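Local coordinates for protein probable sugar kinase (Clostridium perfringens, PDB 3KZH) that probably phosphorylates a carbohydrate as a pfkB-family (ribokinase-like) sugar kinase and binds beta-D-glucopyranose in a pocket, at residues I133-A137 and F157-T161. Numbering follows the deposited sequence.
Sequences IFENA and FKDKT
F134 and F157 meet as an offset stack. Their ring planes lie 14° apart and their centroids 5.0 Å apart. F134 CB sits over the centre of the F157 face, 3.8 Å from the ring centroid, in a CH-pi contact. In return, F157 CE2 lies over one face of the F134 ring. E135 comes to the edge of the F157 ring, with its CG 3.7 Å from F157 CD1. Beyond CG the E135 chain is extended (chi2 175°), which carries the carboxylate past the ring.

K160 lies alongside E135, and the two side chains run the same way with their CG atoms 4.1 Å apart. Their charged ends do not pair. The E135 carboxylate forms a salt bridge with R131, and K160 NZ bonds to N156 O.

The polar part of the contact is at A137. T161 OG1 donates to A137 O at 2.9 Å, from well above the carbonyl plane. OG1 is anti to the backbone N (chi1 -178°), which turns it to this carbonyl. The buried hydroxyl also bonds to T140 OG1. A water lies 2.8 Å from both A137 O and K160 O and bridges them.

Backbone turns set up both sides. A137 N bonds to F134 O as helix 131-135 ends. F157 O accepts from both K160 N and T161 N, which curls the chain after helix 147-157. I127 of helix 124-129 touches both phenylalanines, while L10 and M62 also pack on F134. Strand 139-143, helix 147-157 and strand 162-166 form a beta-alpha-beta crossover. The contact ties the turn into its first strand to the turn into its second, as in the alpha/beta core of ribokinase-like kinases.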
ATOM      1  N   ILE A 133     -18.741 -11.602 -20.863  1.00 34.29           N
ATOM      2  CA  ILE A 133     -18.019 -12.234 -19.760  1.00 32.39           C
ATOM      3  C   ILE A 133     -19.028 -12.957 -18.859  1.00 30.57           C
ATOM      4  O   ILE A 133     -18.778 -14.080 -18.426  1.00 25.62           O
ATOM      5  CB  ILE A 133     -17.165 -11.213 -18.949  1.00 31.82           C
ATOM      6  CG1 ILE A 133     -16.243 -10.399 -19.875  1.00 31.94           C
ATOM      7  CG2 ILE A 133     -16.347 -11.934 -17.848  1.00 32.63           C
ATOM      8  CD1 ILE A 133     -15.207 -11.219 -20.688  1.00 28.68           C
ATOM      9  N   PHE A 134     -20.188 -12.324 -18.658  1.00 29.56           N
ATOM     10  CA  PHE A 134     -21.282 -12.877 -17.857  1.00 31.62           C
ATOM     11  C   PHE A 134     -21.939 -14.063 -18.556  1.00 33.19           C
ATOM     12  O   PHE A 134     -22.032 -15.144 -17.979  1.00 33.30           O
ATOM     13  CB  PHE A 134     -22.350 -11.823 -17.583  1.00 29.27           C
ATOM     14  CG  PHE A 134     -21.918 -10.733 -16.653  1.00 29.22           C
ATOM     15  CD1 PHE A 134     -22.000 -10.909 -15.261  1.00 30.69           C
ATOM     16  CD2 PHE A 134     -21.489  -9.496 -17.157  1.00 28.17           C
ATOM     17  CE1 PHE A 134     -21.659  -9.854 -14.368  1.00 30.37           C
ATOM     18  CE2 PHE A 134     -21.146  -8.432 -16.285  1.00 28.93           C
ATOM     19  CZ  PHE A 134     -21.233  -8.611 -14.888  1.00 26.87           C
ATOM     20  N   GLU A 135     -22.309 -13.868 -19.824  1.00 34.16           N
ATOM     21  CA  GLU A 135     -22.965 -14.893 -20.646  1.00 35.73           C
ATOM     22  C   GLU A 135     -22.189 -16.200 -20.860  1.00 35.00           C
ATOM     23  O   GLU A 135     -22.796 -17.279 -20.909  1.00 36.02           O
ATOM     24  CB  GLU A 135     -23.394 -14.305 -21.998  1.00 36.36           C
ATOM     25  CG  GLU A 135     -24.435 -13.204 -21.881  1.00 37.84           C
ATOM     26  CD  GLU A 135     -24.789 -12.530 -23.196  1.00 39.23           C
ATOM     27  OE1 GLU A 135     -23.898 -12.375 -24.058  1.00 38.63           O
ATOM     28  OE2 GLU A 135     -25.967 -12.141 -23.358  1.00 40.68           O
ATOM     29  N   ASN A 136     -20.863 -16.102 -20.960  1.00 32.39           N
ATOM     30  CA  ASN A 136     -20.019 -17.283 -21.160  1.00 33.40           C
ATOM     31  C   ASN A 136     -19.428 -17.857 -19.866  1.00 31.70           C
ATOM     32  O   ASN A 136     -18.629 -18.797 -19.909  1.00 32.82           O
ATOM     33  CB  ASN A 136     -18.915 -17.003 -22.187  1.00 35.79           C
ATOM     34  CG  ASN A 136     -19.467 -16.662 -23.561  1.00 38.40           C
ATOM     35  OD1 ASN A 136     -19.423 -15.508 -23.985  1.00 38.67           O
ATOM     36  ND2 ASN A 136     -20.010 -17.659 -24.252  1.00 39.81           N
ATOM     37  N   ALA A 137     -19.818 -17.285 -18.724  1.00 27.67           N
ATOM     38  CA  ALA A 137     -19.367 -17.753 -17.417  1.00 26.87           C
ATOM     39  C   ALA A 137     -20.222 -18.942 -17.018  1.00 25.67           C
ATOM     40  O   ALA A 137     -21.446 -18.889 -17.151  1.00 25.00           O
ATOM     41  CB  ALA A 137     -19.495 -16.651 -16.387  1.00 26.55           C
ATOM     42  N   PHE A 157     -29.152 -11.978 -17.198  1.00 39.97           N
ATOM     43  CA  PHE A 157     -28.288 -13.162 -17.367  1.00 39.74           C
ATOM     44  C   PHE A 157     -28.631 -14.501 -16.693  1.00 39.94           C
ATOM     45  O   PHE A 157     -27.868 -15.461 -16.860  1.00 37.53           O
ATOM     46  CB  PHE A 157     -26.820 -12.823 -17.006  1.00 38.89           C
ATOM     47  CG  PHE A 157     -26.293 -11.561 -17.632  1.00 39.42           C
ATOM     48  CD1 PHE A 157     -25.916 -11.527 -18.987  1.00 41.31           C
ATOM     49  CD2 PHE A 157     -26.194 -10.387 -16.870  1.00 39.04           C
ATOM     50  CE1 PHE A 157     -25.440 -10.321 -19.584  1.00 41.30           C
ATOM     51  CE2 PHE A 157     -25.726  -9.180 -17.439  1.00 40.51           C
ATOM     52  CZ  PHE A 157     -25.347  -9.142 -18.804  1.00 41.58           C
ATOM     53  N   LYS A 158     -29.760 -14.599 -15.980  1.00 41.46           N
ATOM     54  CA  LYS A 158     -30.142 -15.841 -15.277  1.00 44.09           C
ATOM     55  C   LYS A 158     -30.191 -17.160 -16.074  1.00 44.70           C
ATOM     56  O   LYS A 158     -29.953 -18.234 -15.513  1.00 44.87           O
ATOM     57  CB  LYS A 158     -31.453 -15.668 -14.496  1.00 45.79           C
ATOM     58  CG  LYS A 158     -32.710 -15.501 -15.349  1.00 47.19           C
ATOM     59  CD  LYS A 158     -33.950 -15.825 -14.546  1.00 49.58           C
ATOM     60  CE  LYS A 158     -35.220 -15.734 -15.376  1.00 50.29           C
ATOM     61  NZ  LYS A 158     -35.475 -14.351 -15.859  1.00 54.50           N
ATOM     62  N   ASP A 159     -30.495 -17.075 -17.368  1.00 45.72           N
ATOM     63  CA  ASP A 159     -30.575 -18.261 -18.226  1.00 47.41           C
ATOM     64  C   ASP A 159     -29.292 -18.486 -19.029  1.00 47.02           C
ATOM     65  O   ASP A 159     -29.147 -19.510 -19.706  1.00 47.46           O
ATOM     66  CB  ASP A 159     -31.772 -18.159 -19.180  1.00 49.02           C
ATOM     67  CG  ASP A 159     -33.093 -17.980 -18.454  1.00 51.12           C
ATOM     68  OD1 ASP A 159     -33.525 -18.922 -17.754  1.00 50.99           O
ATOM     69  OD2 ASP A 159     -33.692 -16.888 -18.585  1.00 52.81           O
ATOM     70  N   LYS A 160     -28.377 -17.518 -18.936  1.00 46.45           N
ATOM     71  CA  LYS A 160     -27.086 -17.541 -19.629  1.00 44.64           C
ATOM     72  C   LYS A 160     -25.938 -18.014 -18.724  1.00 41.72           C
ATOM     73  O   LYS A 160     -24.972 -18.612 -19.201  1.00 40.38           O
ATOM     74  CB  LYS A 160     -26.789 -16.151 -20.211  1.00 47.08           C
ATOM     75  CG  LYS A 160     -27.624 -15.763 -21.449  1.00 50.10           C
ATOM     76  CD  LYS A 160     -28.535 -14.542 -21.210  1.00 52.75           C
ATOM     77  CE  LYS A 160     -29.880 -14.928 -20.574  1.00 54.71           C
ATOM     78  NZ  LYS A 160     -30.722 -13.802 -20.072  1.00 55.12           N
ATOM     79  N   THR A 161     -26.046 -17.706 -17.431  1.00 38.31           N
ATOM     80  CA  THR A 161     -25.065 -18.110 -16.419  1.00 35.60           C
ATOM     81  C   THR A 161     -25.765 -18.516 -15.116  1.00 35.10           C
ATOM     82  O   THR A 161     -26.874 -18.063 -14.825  1.00 36.11           O
ATOM     83  CB  THR A 161     -23.989 -17.009 -16.135  1.00 34.70           C
ATOM     84  OG1 THR A 161     -23.042 -17.487 -15.160  1.00 27.05           O
ATOM     85  CG2 THR A 161     -24.614 -15.719 -15.652  1.00 31.93           C
TER
HETATM   86  O   HOH W   1     -22.663 -20.106 -19.420  1.00 35.03           O